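PDB 5BMT: uncharacterized protein from Parabacteroides merdae ATCC 43184, which is of unknown function but combines a probable OB-type domain of a lipoprotein family with an immunoglobulin-like fold. Local coordinates for residues Ile203-Val208 and Ile229-Ile234; Arg155-Cys160 and Lys193-Ala198; Ile120-Thr125 and Ile181-Gly186; Tyr27-Tyr32 and Ala110-Asn115. One frame throughout, in Å; residues are numbered along the deposited sequence. Where two conformers were deposited one is given.

Interaction 1 of 4, residues Ile203-Val208 and Ile229-Ile234; sequences IVSYRV and ISQFSI
Val204 and Phe232 form an antiparallel hydrogen-bonded pair, and both side chains leave the same face of the sheet and run next to each other. Followed outward, Val204 first sets CB over one face of the Phe232 ring, 3.8 Å from the ring centroid and 22° off its normal, a CH-pi contact displaced toward the rim. CG1 then reaches across to CZ of Phe232 at 3.6 Å. The other branch, CG2, passes CE1 of the ring and ends against CG2 of Ile234, 3.7 Å away. Phe232 lends itself to this because its CG stands between the backbone N and the carbonyl carbon (chi1 56°), which brings the ring back over the partner strand.

The two segments are opposing arms of the beta hairpin built from strands 203-214 and 221-233. Strand 203-214 is central here: on its other flank it runs parallel to strand 153-167, bonding through Ser205 and Arg207 to Tyr157 and Leu159.

Further along the hairpin, Ser230 N gives Tyr206 O an almost straight bond of 2.8 Å, while Ser230 CB sits over a face of the Tyr206 ring. CD1 of Tyr206 meets the edge of the Phe232 ring at CE2, 4.0 Å away. Tyr206 OH bonds to Ser109 OG; in the conformer described, Ser230 OG reaches Ser109 O.

On the opposite side of the sheet the extended Gln231 chain carries NE2 to Ser205 OG, a 2.9 Å hydrogen bond tilted 15° from the amide plane. Ile203 CD1 rests 3.5 Å from the same Gln231 NE2.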
loop_
_atom_site.group_PDB
_atom_site.type_symbol
_atom_site.label_atom_id
_atom_site.label_comp_id
_atom_site.label_asym_id
_atom_site.label_seq_id
_atom_site.Cartn_x
_atom_site.Cartn_y
_atom_site.Cartn_z
ATOM N N ILE A 203 -14.721 11.637 3.415
ATOM C CA ILE A 203 -13.677 10.854 2.760
ATOM C C ILE A 203 -12.414 11.677 2.658
ATOM O O ILE A 203 -12.431 12.903 2.853
ATOM C CB ILE A 203 -14.124 10.384 1.327
ATOM C CG1 ILE A 203 -14.329 11.600 0.372
ATOM C CG2 ILE A 203 -15.357 9.447 1.361
ATOM C CD1 ILE A 203 -14.158 11.296 -1.125
ATOM N N VAL A 204 -11.324 10.988 2.316
ATOM C CA VAL A 204 -10.039 11.599 1.990
ATOM C C VAL A 204 -9.681 11.141 0.595
ATOM O O VAL A 204 -9.856 9.964 0.283
ATOM C CB VAL A 204 -8.939 11.233 3.006
ATOM C CG1 VAL A 204 -7.544 11.630 2.491
ATOM C CG2 VAL A 204 -9.213 11.891 4.354
ATOM N N SER A 205 -9.177 12.062 -0.228
ATOM C CA SER A 205 -8.703 11.775 -1.583
ATOM C C SER A 205 -7.237 12.107 -1.655
ATOM O O SER A 205 -6.824 13.180 -1.191
ATOM C CB SER A 205 -9.460 12.603 -2.619
ATOM O OG SER A 205 -10.837 12.279 -2.663
ATOM N N TYR A 206 -6.442 11.215 -2.233
ATOM C CA TYR A 206 -5.021 11.514 -2.376
ATOM C C TYR A 206 -4.468 10.888 -3.648
ATOM O O TYR A 206 -5.100 10.024 -4.267
ATOM C CB TYR A 206 -4.218 11.047 -1.145
ATOM C CG TYR A 206 -4.004 9.546 -1.096
ATOM C CD1 TYR A 206 -4.946 8.702 -0.505
ATOM C CD2 TYR A 206 -2.850 8.969 -1.622
ATOM C CE1 TYR A 206 -4.769 7.313 -0.496
ATOM C CE2 TYR A 206 -2.623 7.588 -1.546
ATOM C CZ TYR A 206 -3.611 6.758 -1.032
ATOM O OH TYR A 206 -3.426 5.397 -1.065
ATOM N N ARG A 207 -3.288 11.336 -4.040
ATOM C CA ARG A 207 -2.586 10.725 -5.153
ATOM C C ARG A 207 -1.113 10.668 -4.805
ATOM O O ARG A 207 -0.684 11.360 -3.875
ATOM C CB ARG A 207 -2.823 11.477 -6.454
ATOM C CG ARG A 207 -2.299 12.894 -6.349
ATOM C CD ARG A 207 -2.601 13.620 -7.620
ATOM N NE ARG A 207 -2.068 14.973 -7.571
ATOM C CZ ARG A 207 -1.992 15.761 -8.635
ATOM N NH1 ARG A 207 -2.367 15.315 -9.825
ATOM N NH2 ARG A 207 -1.500 16.981 -8.527
ATOM N N VAL A 208 -0.342 9.892 -5.564
ATOM C CA VAL A 208 1.091 9.749 -5.333
ATOM C C VAL A 208 1.826 10.254 -6.553
ATOM O O VAL A 208 1.585 9.750 -7.654
ATOM C CB VAL A 208 1.481 8.291 -5.005
ATOM C CG1 VAL A 208 2.998 8.167 -4.788
ATOM C CG2 VAL A 208 0.746 7.794 -3.764
ATOM N N ILE A 229 -6.310 8.928 -8.526
ATOM C CA ILE A 229 -6.742 9.306 -7.200
ATOM C C ILE A 229 -7.213 8.058 -6.430
ATOM O O ILE A 229 -7.907 7.181 -6.970
ATOM C CB ILE A 229 -7.849 10.380 -7.304
ATOM C CG1 ILE A 229 -7.259 11.691 -7.895
ATOM C CG2 ILE A 229 -8.568 10.620 -5.941
ATOM C CD1 ILE A 229 -8.327 12.648 -8.485
ATOM N N SER A 230 -6.796 7.974 -5.168
ATOM C CA SER A 230 -7.193 6.908 -4.252
ATOM C C SER A 230 -8.009 7.527 -3.140
ATOM O O SER A 230 -7.779 8.687 -2.793
ATOM C CB SER A 230 -5.963 6.210 -3.684
ATOM O OG SER A 230 -5.030 5.848 -4.684
ATOM N N GLN A 231 -9.000 6.813 -2.627
ATOM C CA GLN A 231 -9.854 7.412 -1.593
ATOM C C GLN A 231 -10.105 6.452 -0.477
ATOM O O GLN A 231 -10.104 5.228 -0.679
ATOM C CB GLN A 231 -11.216 7.808 -2.198
ATOM C CG GLN A 231 -11.082 8.901 -3.250
ATOM C CD GLN A 231 -12.399 9.269 -3.889
ATOM O OE1 GLN A 231 -13.234 8.412 -4.202
ATOM N NE2 GLN A 231 -12.573 10.555 -4.127
ATOM N N PHE A 232 -10.360 7.004 0.704
ATOM C CA PHE A 232 -10.744 6.176 1.841
ATOM C C PHE A 232 -11.742 6.918 2.699
ATOM O O PHE A 232 -11.772 8.151 2.733
ATOM C CB PHE A 232 -9.552 5.672 2.671
ATOM C CG PHE A 232 -8.631 6.740 3.216
ATOM C CD1 PHE A 232 -8.873 7.317 4.457
ATOM C CD2 PHE A 232 -7.490 7.121 2.515
ATOM C CE1 PHE A 232 -8.005 8.269 4.976
ATOM C CE2 PHE A 232 -6.623 8.075 3.041
ATOM C CZ PHE A 232 -6.877 8.628 4.276
ATOM N N SER A 233 -12.581 6.155 3.391
ATOM C CA SER A 233 -13.579 6.745 4.264
ATOM C C SER A 233 -12.949 7.138 5.597
ATOM O O SER A 233 -12.084 6.415 6.107
ATOM C CB SER A 233 -14.712 5.740 4.504
ATOM O OG SER A 233 -15.650 6.250 5.443
ATOM N N ILE A 234 -13.436 8.244 6.186
ATOM C CA ILE A 234 -12.998 8.680 7.524
ATOM C C ILE A 234 -14.188 8.631 8.509
ATOM O O ILE A 234 -14.114 9.183 9.607
ATOM C CB ILE A 234 -12.258 10.030 7.527
ATOM C CG1 ILE A 234 -13.076 11.129 6.798
ATOM C CG2 ILE A 234 -10.861 9.849 6.893
ATOM C CD1 ILE A 234 -12.617 12.546 7.038
#

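Interaction 2 of 4, residues Arg155-Cys160 and Lys193-Ala198; sequences RVYTLC and KGKESA. With SO4 (sulfate ion), chain D.
Two bends bring Arg155 and Glu196 together: the arginine chain folds at chi3 (62°) and the glutamate chain at chi2 (-49°), turning guanidinium and carboxylate to meet nearly coplanar, 21° apart. The result is a side-on, two-pronged salt bridge that ties the start of strand 153-167, where the chain turns a corner at Arg155, to the last turn of helix 186-198, which packs on the face carrying Val204 and Tyr157. NE of Arg155 donates to OE1 of Glu196 at 2.8 Å, and NH2 of Arg155 to OE2 of Glu196 at 2.9 Å; each oxygen offers its syn lone pair.

Tyr157 OH gives Glu196 OE2 a second bond of 2.6 Å, arriving on the anti side and somewhat out of the carboxylate plane, with the carboxylate lying at the edge of the phenol ring. Three donors thus fix the rotation of this buried carboxylate, and the adjacent guanidinium would be expected to favour its ionised form. The aliphatic chain of Lys195 passes the hydroxyl at a slant, its CB 3.6 Å and CD 3.7 Å from Tyr157 OH.

One turn earlier, Lys193 extends outward to form a salt bridge with Glu236 and a weak 3.3 Å bond from NZ to O2 of a sulfate ion, probably from the crystallisation liquor. Lys193 O accepts from both Ser197 N and Ser197 OG, which approach it from opposite faces of the carbonyl plane.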
loop_
_atom_site.group_PDB
_atom_site.type_symbol
_atom_site.label_atom_id
_atom_site.label_comp_id
_atom_site.label_asym_id
_atom_site.label_seq_id
_atom_site.Cartn_x
_atom_site.Cartn_y
_atom_site.Cartn_z
ATOM N N ARG A 155 -10.297 18.632 -3.260
ATOM C CA ARG A 155 -9.505 18.416 -2.044
ATOM C C ARG A 155 -8.651 17.146 -2.129
ATOM O O ARG A 155 -8.693 16.295 -1.240
ATOM C CB ARG A 155 -10.423 18.379 -0.784
ATOM C CG ARG A 155 -11.241 19.680 -0.659
ATOM C CD ARG A 155 -12.027 19.784 0.647
ATOM N NE ARG A 155 -11.150 19.794 1.818
ATOM C CZ ARG A 155 -10.546 20.864 2.326
ATOM N NH1 ARG A 155 -10.724 22.066 1.776
ATOM N NH2 ARG A 155 -9.752 20.743 3.382
ATOM N N VAL A 156 -7.826 17.059 -3.167
ATOM C CA VAL A 156 -6.914 15.920 -3.321
ATOM C C VAL A 156 -5.544 16.283 -2.719
ATOM O O VAL A 156 -4.975 17.342 -3.051
ATOM C CB VAL A 156 -6.777 15.569 -4.820
ATOM C CG1 VAL A 156 -5.793 14.413 -5.023
ATOM C CG2 VAL A 156 -8.134 15.248 -5.450
ATOM N N TYR A 157 -5.023 15.413 -1.843
ATOM C CA TYR A 157 -3.699 15.576 -1.240
ATOM C C TYR A 157 -2.688 14.863 -2.095
ATOM O O TYR A 157 -3.021 13.873 -2.746
ATOM C CB TYR A 157 -3.682 14.974 0.182
ATOM C CG TYR A 157 -4.456 15.806 1.177
ATOM C CD1 TYR A 157 -3.840 16.840 1.878
ATOM C CD2 TYR A 157 -5.808 15.561 1.423
ATOM C CE1 TYR A 157 -4.547 17.608 2.805
ATOM C CE2 TYR A 157 -6.524 16.320 2.353
ATOM C CZ TYR A 157 -5.886 17.341 3.040
ATOM O OH TYR A 157 -6.571 18.082 3.969
ATOM N N THR A 158 -1.455 15.344 -2.095
ATOM C CA THR A 158 -0.430 14.679 -2.901
ATOM C C THR A 158 0.710 14.184 -2.010
ATOM O O THR A 158 1.275 14.958 -1.217
ATOM C CB THR A 158 0.107 15.646 -3.980
ATOM O OG1 THR A 158 -0.947 15.968 -4.884
ATOM C CG2 THR A 158 1.267 15.036 -4.792
ATOM N N LEU A 159 0.998 12.881 -2.122
ATOM C CA LEU A 159 2.131 12.230 -1.473
ATOM C C LEU A 159 3.204 12.056 -2.544
ATOM O O LEU A 159 2.879 12.130 -3.737
ATOM C CB LEU A 159 1.709 10.869 -0.899
ATOM C CG LEU A 159 0.981 10.866 0.446
ATOM C CD1 LEU A 159 -0.377 11.565 0.373
ATOM C CD2 LEU A 159 0.783 9.442 0.932
ATOM N N CYS A 160 4.453 11.866 -2.141
ATOM C CA CYS A 160 5.512 11.684 -3.109
ATOM C C CYS A 160 6.278 10.399 -2.842
ATOM O O CYS A 160 6.672 10.130 -1.713
ATOM C CB CYS A 160 6.444 12.884 -3.098
ATOM S SG CYS A 160 7.860 12.700 -4.197
ATOM N N LYS A 193 -7.888 12.716 8.558
ATOM C CA LYS A 193 -9.244 12.634 9.098
ATOM C C LYS A 193 -9.581 13.929 9.845
ATOM O O LYS A 193 -10.695 14.443 9.709
ATOM C CB LYS A 193 -9.404 11.425 10.024
ATOM C CG LYS A 193 -10.714 11.405 10.816
ATOM C CD LYS A 193 -10.796 10.165 11.673
ATOM C CE LYS A 193 -11.986 10.208 12.603
ATOM N NZ LYS A 193 -11.868 9.186 13.683
ATOM N N GLY A 194 -8.627 14.434 10.631
ATOM C CA GLY A 194 -8.824 15.656 11.397
ATOM C C GLY A 194 -9.071 16.843 10.488
ATOM O O GLY A 194 -10.041 17.581 10.694
ATOM N N LYS A 195 -8.244 16.995 9.423
ATOM C CA LYS A 195 -8.379 18.108 8.471
ATOM C C LYS A 195 -9.670 18.004 7.638
ATOM O O LYS A 195 -10.380 18.992 7.477
ATOM C CB LYS A 195 -7.172 18.150 7.505
ATOM C CG LYS A 195 -5.840 18.491 8.167
ATOM C CD LYS A 195 -4.693 18.420 7.165
ATOM C CE LYS A 195 -3.337 18.675 7.793
ATOM N NZ LYS A 195 -3.048 20.119 7.958
ATOM N N GLU A 196 -9.964 16.808 7.105
ATOM C CA GLU A 196 -11.120 16.665 6.231
ATOM C C GLU A 196 -12.447 16.642 6.996
ATOM O O GLU A 196 -13.425 17.208 6.473
ATOM C CB GLU A 196 -10.969 15.456 5.304
ATOM C CG GLU A 196 -9.884 15.696 4.250
ATOM C CD GLU A 196 -10.030 17.037 3.547
ATOM O OE1 GLU A 196 -11.065 17.235 2.871
ATOM O OE2 GLU A 196 -9.200 17.943 3.800
ATOM N N SER A 197 -12.502 16.083 8.228
ATOM C CA SER A 197 -13.761 16.141 8.994
ATOM C C SER A 197 -14.072 17.607 9.367
ATOM O O SER A 197 -15.236 18.036 9.285
ATOM C CB SER A 197 -13.696 15.251 10.234
ATOM O OG SER A 197 -12.732 15.744 11.149
ATOM N N ALA A 198 -13.028 18.406 9.676
ATOM C CA ALA A 198 -13.197 19.838 9.983
ATOM C C ALA A 198 -13.737 20.608 8.765
ATOM O O ALA A 198 -14.454 21.588 8.937
ATOM C CB ALA A 198 -11.876 20.440 10.426
HETATM S S SO4 D . -7.866 8.010 14.772
HETATM O O1 SO4 D . -6.836 7.123 14.240
HETATM O O2 SO4 D . -9.188 7.445 14.490
HETATM O O3 SO4 D . -7.685 8.143 16.219
HETATM O O4 SO4 D . -7.761 9.329 14.149
#

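Interaction 3 of 4, residues Ile120-Thr125 and Ile181-Gly186; sequences IVVIPT and IAVEGG
Peptide planes are the flat groups that join Ile120 to Val183 across this contact. The carbonyl oxygens of both residues are met in their own carbonyl planes, by Ile120 N on Val183 O and by Val183 N on Ile120 O, each at 2.8 Å. At the next hydrogen-bonded pair Val122 N lies 21° out of the carbonyl plane of Ile181, while Ile181 N returns a bond to Val122 O at 2.9 Å.

One face of this antiparallel ladder carries Ile120, Val122, Ile181 and Val183; the other carries Val121 and Ala182. On the first face the packing tightens locally. A chi1 of 51° in Val122 and 62° in Ile181 tucks CG1 of each over its own backbone, and the two chains run in step with CG1 of Val122 only 3.3 Å from CG1 of Ile181, closer than usual for carbons. The same Val122 CG1 also touches CG2 of Val183 at 4.0 Å, and CD of Pro124 approaches CG1 of Ile181 at 4.3 Å. Met139 of strand 134-140 and Leu159 and Leu161 of strand 153-167 pack onto this face.

Beyond the ladder the chain turns into helix 186-198. There OE2 of Glu184 accepts a 2.9 Å capping bond from Gly186 N, and OE1 forms a salt bridge with Arg119, so the carboxylate is held at both oxygens.

Strand 118-126 is paired with strand 173-184 on one flank and strand 106-113 on the other: a long-range antiparallel pairing, with aliphatic residues buried on both faces, consistent with the core strands of the immunoglobulin-like fold of this protein.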
loop_
_atom_site.group_PDB
_atom_site.type_symbol
_atom_site.label_atom_id
_atom_site.label_comp_id
_atom_site.label_asym_id
_atom_site.label_seq_id
_atom_site.Cartn_x
_atom_site.Cartn_y
_atom_site.Cartn_z
ATOM N N ILE A 120 -0.512 1.917 3.790
ATOM C CA ILE A 120 -0.696 2.210 2.374
ATOM C C ILE A 120 0.088 1.141 1.613
ATOM O O ILE A 120 1.286 0.958 1.870
ATOM C CB ILE A 120 -0.183 3.612 2.001
ATOM C CG1 ILE A 120 -0.889 4.677 2.818
ATOM C CG2 ILE A 120 -0.370 3.867 0.488
ATOM C CD1 ILE A 120 -0.133 6.042 2.767
ATOM N N VAL A 121 -0.562 0.412 0.733
ATOM C CA VAL A 121 0.169 -0.477 -0.166
ATOM C C VAL A 121 0.381 0.332 -1.427
ATOM O O VAL A 121 -0.597 0.881 -1.972
ATOM C CB VAL A 121 -0.566 -1.809 -0.465
ATOM C CG1 VAL A 121 0.097 -2.591 -1.610
ATOM C CG2 VAL A 121 -0.636 -2.668 0.794
ATOM N N VAL A 122 1.637 0.437 -1.872
ATOM C CA VAL A 122 1.908 1.205 -3.082
ATOM C C VAL A 122 2.696 0.322 -4.027
ATOM O O VAL A 122 3.493 -0.509 -3.580
ATOM C CB VAL A 122 2.573 2.577 -2.795
ATOM C CG1 VAL A 122 3.775 2.459 -1.919
ATOM C CG2 VAL A 122 2.901 3.347 -4.069
ATOM N N ILE A 123 2.415 0.448 -5.322
ATOM C CA ILE A 123 3.070 -0.392 -6.310
ATOM C C ILE A 123 3.937 0.461 -7.262
ATOM O O ILE A 123 3.517 0.801 -8.373
ATOM C CB ILE A 123 2.055 -1.264 -7.072
ATOM C CG1 ILE A 123 1.117 -2.035 -6.081
ATOM C CG2 ILE A 123 2.828 -2.253 -7.975
ATOM C CD1 ILE A 123 0.051 -2.884 -6.785
ATOM N N PRO A 124 5.153 0.829 -6.838
ATOM C CA PRO A 124 6.057 1.532 -7.765
ATOM C C PRO A 124 6.343 0.616 -8.939
ATOM O O PRO A 124 6.542 -0.613 -8.757
ATOM C CB PRO A 124 7.316 1.795 -6.940
ATOM C CG PRO A 124 7.248 0.864 -5.781
ATOM C CD PRO A 124 5.801 0.550 -5.537
ATOM N N THR A 125 6.335 1.195 -10.145
ATOM C CA THR A 125 6.583 0.480 -11.388
ATOM C C THR A 125 7.802 1.098 -12.044
ATOM O O THR A 125 8.037 2.305 -11.864
ATOM C CB THR A 125 5.330 0.548 -12.271
ATOM O OG1 THR A 125 4.198 0.188 -11.470
ATOM C CG2 THR A 125 5.408 -0.365 -13.491
ATOM N N ILE A 181 5.176 -2.344 -2.023
ATOM C CA ILE A 181 5.720 -2.033 -0.689
ATOM C C ILE A 181 4.592 -1.571 0.236
ATOM O O ILE A 181 3.507 -1.222 -0.234
ATOM C CB ILE A 181 6.853 -0.959 -0.746
ATOM C CG1 ILE A 181 6.283 0.358 -1.304
ATOM C CG2 ILE A 181 8.047 -1.467 -1.560
ATOM C CD1 ILE A 181 7.262 1.582 -1.258
ATOM N N ALA A 182 4.872 -1.571 1.554
ATOM C CA ALA A 182 3.903 -1.149 2.547
ATOM C C ALA A 182 4.429 0.078 3.263
ATOM O O ALA A 182 5.573 0.062 3.711
ATOM C CB ALA A 182 3.686 -2.279 3.538
ATOM N N VAL A 183 3.613 1.096 3.402
ATOM C CA VAL A 183 3.990 2.346 4.076
ATOM C C VAL A 183 3.078 2.527 5.282
ATOM O O VAL A 183 1.862 2.303 5.185
ATOM C CB VAL A 183 3.868 3.525 3.084
ATOM C CG1 VAL A 183 4.159 4.859 3.779
ATOM C CG2 VAL A 183 4.820 3.333 1.876
ATOM N N GLU A 184 3.639 2.951 6.423
ATOM C CA GLU A 184 2.812 3.224 7.588
ATOM C C GLU A 184 1.682 4.212 7.248
ATOM O O GLU A 184 1.957 5.286 6.711
ATOM C CB GLU A 184 3.715 3.822 8.692
ATOM C CG GLU A 184 2.968 4.183 9.960
ATOM C CD GLU A 184 2.192 3.025 10.568
ATOM O OE1 GLU A 184 2.802 1.946 10.765
ATOM O OE2 GLU A 184 0.969 3.179 10.803
ATOM N N GLY A 185 0.433 3.865 7.598
ATOM C CA GLY A 185 -0.699 4.733 7.293
ATOM C C GLY A 185 -1.423 5.326 8.487
ATOM O O GLY A 185 -2.346 6.124 8.300
ATOM N N GLY A 186 -1.040 4.931 9.712
ATOM C CA GLY A 186 -1.779 5.350 10.902
ATOM C C GLY A 186 -1.772 6.838 11.179
ATOM O O GLY A 186 -2.830 7.429 11.451
#

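Interaction 4 of 4, residues Tyr27-Tyr32 and Ala110-Asn115; sequences YPLGYY and ALLFSN
Tyr27 lays one face of its ring over the backbone and CB of Ser114, whose CB makes a CH-pi contact 4.0 Å from the ring centroid. Further along the same face lies Asn115 N, and beyond it Tyr27 OH touches Asn115 CB at 3.5 Å. A second patch is aliphatic. A chi1 of 179° swings CG of Leu29 away from its own N; CD2 meets CB of Ala110 and CB of Leu29 rests against CG of Leu112, both at 4.0 Å.

Between the two patches a water donates to Tyr27 O at 2.7 Å and to Phe113 O at 2.8 Å, bridging the carbonyls.

The contact joins two sheets: strand 24-28, an outermost strand of the N-terminal sheet that falls in the probable OB domain, and strand 106-113 of the large C-terminal one. Leu29 and Gly30 are the corner residues of a type II beta turn from Pro28 to Tyr31, Gly30 having the positive phi this turn needs at its third position.

In the second shell, strand 10-18 positions the other side: Asp17 OD2 bonds to Ser114 OG, which also bonds to Tyr117 N, and the carbonyl of Tyr18 receives Asn115 ND2.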
loop_
_atom_site.group_PDB
_atom_site.type_symbol
_atom_site.label_atom_id
_atom_site.label_comp_id
_atom_site.label_asym_id
_atom_site.label_seq_id
_atom_site.Cartn_x
_atom_site.Cartn_y
_atom_site.Cartn_z
ATOM N N TYR A 27 -6.686 -9.438 6.628
ATOM C CA TYR A 27 -7.658 -8.395 6.302
ATOM C C TYR A 27 -7.402 -7.942 4.878
ATOM O O TYR A 27 -6.549 -7.077 4.640
ATOM C CB TYR A 27 -7.506 -7.229 7.297
ATOM C CG TYR A 27 -7.911 -7.624 8.701
ATOM C CD1 TYR A 27 -7.022 -8.293 9.546
ATOM C CD2 TYR A 27 -9.166 -7.299 9.197
ATOM C CE1 TYR A 27 -7.396 -8.664 10.835
ATOM C CE2 TYR A 27 -9.525 -7.603 10.514
ATOM C CZ TYR A 27 -8.633 -8.284 11.324
ATOM O OH TYR A 27 -9.018 -8.631 12.608
ATOM N N PRO A 28 -8.063 -8.575 3.887
ATOM C CA PRO A 28 -7.767 -8.226 2.484
ATOM C C PRO A 28 -8.468 -6.960 2.055
ATOM O O PRO A 28 -9.604 -6.693 2.473
ATOM C CB PRO A 28 -8.301 -9.427 1.683
ATOM C CG PRO A 28 -8.641 -10.511 2.753
ATOM C CD PRO A 28 -9.012 -9.706 3.975
ATOM N N LEU A 29 -7.809 -6.197 1.168
ATOM C CA LEU A 29 -8.464 -5.023 0.588
ATOM C C LEU A 29 -9.714 -5.481 -0.212
ATOM O O LEU A 29 -9.616 -6.395 -1.028
ATOM C CB LEU A 29 -7.467 -4.338 -0.366
ATOM C CG LEU A 29 -7.976 -3.086 -1.095
ATOM C CD1 LEU A 29 -8.305 -1.955 -0.095
ATOM C CD2 LEU A 29 -6.966 -2.630 -2.148
ATOM N N GLY A 30 -10.857 -4.868 0.055
ATOM C CA GLY A 30 -12.095 -5.204 -0.652
ATOM C C GLY A 30 -12.774 -6.504 -0.271
ATOM O O GLY A 30 -13.759 -6.876 -0.904
ATOM N N TYR A 31 -12.328 -7.175 0.821
ATOM C CA TYR A 31 -12.931 -8.425 1.237
ATOM C C TYR A 31 -13.133 -8.444 2.735
ATOM O O TYR A 31 -12.656 -7.560 3.443
ATOM C CB TYR A 31 -12.038 -9.632 0.810
ATOM C CG TYR A 31 -12.820 -10.896 0.552
ATOM C CD1 TYR A 31 -13.460 -11.103 -0.666
ATOM C CD2 TYR A 31 -12.910 -11.900 1.514
ATOM C CE1 TYR A 31 -14.193 -12.262 -0.915
ATOM C CE2 TYR A 31 -13.650 -13.065 1.279
ATOM C CZ TYR A 31 -14.269 -13.249 0.050
ATOM O OH TYR A 31 -14.972 -14.389 -0.215
ATOM N N TYR A 32 -13.840 -9.451 3.207
ATOM C CA TYR A 32 -14.042 -9.680 4.628
ATOM C C TYR A 32 -12.790 -10.215 5.296
ATOM O O TYR A 32 -11.955 -10.829 4.614
ATOM C CB TYR A 32 -15.108 -10.767 4.780
ATOM C CG TYR A 32 -16.486 -10.340 4.374
ATOM C CD1 TYR A 32 -17.199 -9.411 5.126
ATOM C CD2 TYR A 32 -17.103 -10.896 3.262
ATOM C CE1 TYR A 32 -18.511 -9.067 4.795
ATOM C CE2 TYR A 32 -18.410 -10.555 2.920
ATOM C CZ TYR A 32 -19.114 -9.655 3.697
ATOM O OH TYR A 32 -20.397 -9.311 3.338
ATOM N N ALA A 110 -3.290 2.203 -2.319
ATOM C CA ALA A 110 -4.535 2.200 -1.560
ATOM C C ALA A 110 -4.224 2.092 -0.098
ATOM O O ALA A 110 -3.227 1.479 0.273
ATOM C CB ALA A 110 -5.420 1.017 -1.962
ATOM N N LEU A 111 -5.099 2.655 0.731
ATOM C CA LEU A 111 -4.985 2.526 2.170
ATOM C C LEU A 111 -5.755 1.296 2.607
ATOM O O LEU A 111 -6.966 1.183 2.333
ATOM C CB LEU A 111 -5.514 3.786 2.887
ATOM C CG LEU A 111 -5.347 3.767 4.434
ATOM C CD1 LEU A 111 -3.869 3.780 4.828
ATOM C CD2 LEU A 111 -6.036 4.986 5.073
ATOM N N LEU A 112 -5.054 0.390 3.287
ATOM C CA LEU A 112 -5.652 -0.825 3.854
ATOM C C LEU A 112 -5.847 -0.662 5.344
ATOM O O LEU A 112 -4.991 -0.073 6.027
ATOM C CB LEU A 112 -4.741 -2.029 3.617
ATOM C CG LEU A 112 -4.895 -2.730 2.240
ATOM C CD1 LEU A 112 -4.375 -1.832 1.093
ATOM C CD2 LEU A 112 -4.149 -4.081 2.245
ATOM N N PHE A 113 -6.939 -1.251 5.848
ATOM C CA PHE A 113 -7.297 -1.233 7.270
ATOM C C PHE A 113 -7.337 -2.619 7.863
ATOM O O PHE A 113 -7.786 -3.547 7.205
ATOM C CB PHE A 113 -8.722 -0.626 7.429
ATOM C CG PHE A 113 -8.863 0.806 6.985
ATOM C CD1 PHE A 113 -8.922 1.136 5.632
ATOM C CD2 PHE A 113 -8.917 1.828 7.918
ATOM C CE1 PHE A 113 -9.009 2.481 5.226
ATOM C CE2 PHE A 113 -9.066 3.163 7.515
ATOM C CZ PHE A 113 -9.096 3.482 6.176
ATOM N N SER A 114 -6.946 -2.756 9.130
ATOM C CA SER A 114 -7.109 -4.013 9.852
ATOM C C SER A 114 -7.630 -3.662 11.237
ATOM O O SER A 114 -7.909 -2.491 11.522
ATOM C CB SER A 114 -5.809 -4.814 9.903
ATOM O OG SER A 114 -4.823 -4.217 10.735
ATOM N N ASN A 115 -7.682 -4.631 12.132
ATOM C CA ASN A 115 -8.181 -4.329 13.455
ATOM C C ASN A 115 -7.299 -3.292 14.159
ATOM O O ASN A 115 -7.823 -2.362 14.779
ATOM C CB ASN A 115 -8.207 -5.650 14.236
ATOM C CG ASN A 115 -8.869 -5.542 15.580
ATOM O OD1 ASN A 115 -9.770 -4.719 15.773
ATOM N ND2 ASN A 115 -8.403 -6.336 16.534
HETATM O O HOH W 1 -7.076 -4.420 4.604
#

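Overall arrangement
From the N terminus, interaction 4 comes first, closing a long loop that brings the edge of the N-terminal sheet back against strand 106-113. That strand pairs directly with 118-126, so interaction 3 opens soon afterwards and returns the chain through strand 173-184. Interaction 2 opens within this loop but ends beyond it, so the two cross: strand 153-167 meets helix 186-198, which comes only after strand 173-184. Interaction 1 then forms a local hairpin in series, its first strand lying beside 153-167. Ile120 packs on Leu111, Leu159 and the Tyr206 hydroxyl, linking interaction 3 to the other three, while interactions 2 and 4 do not touch.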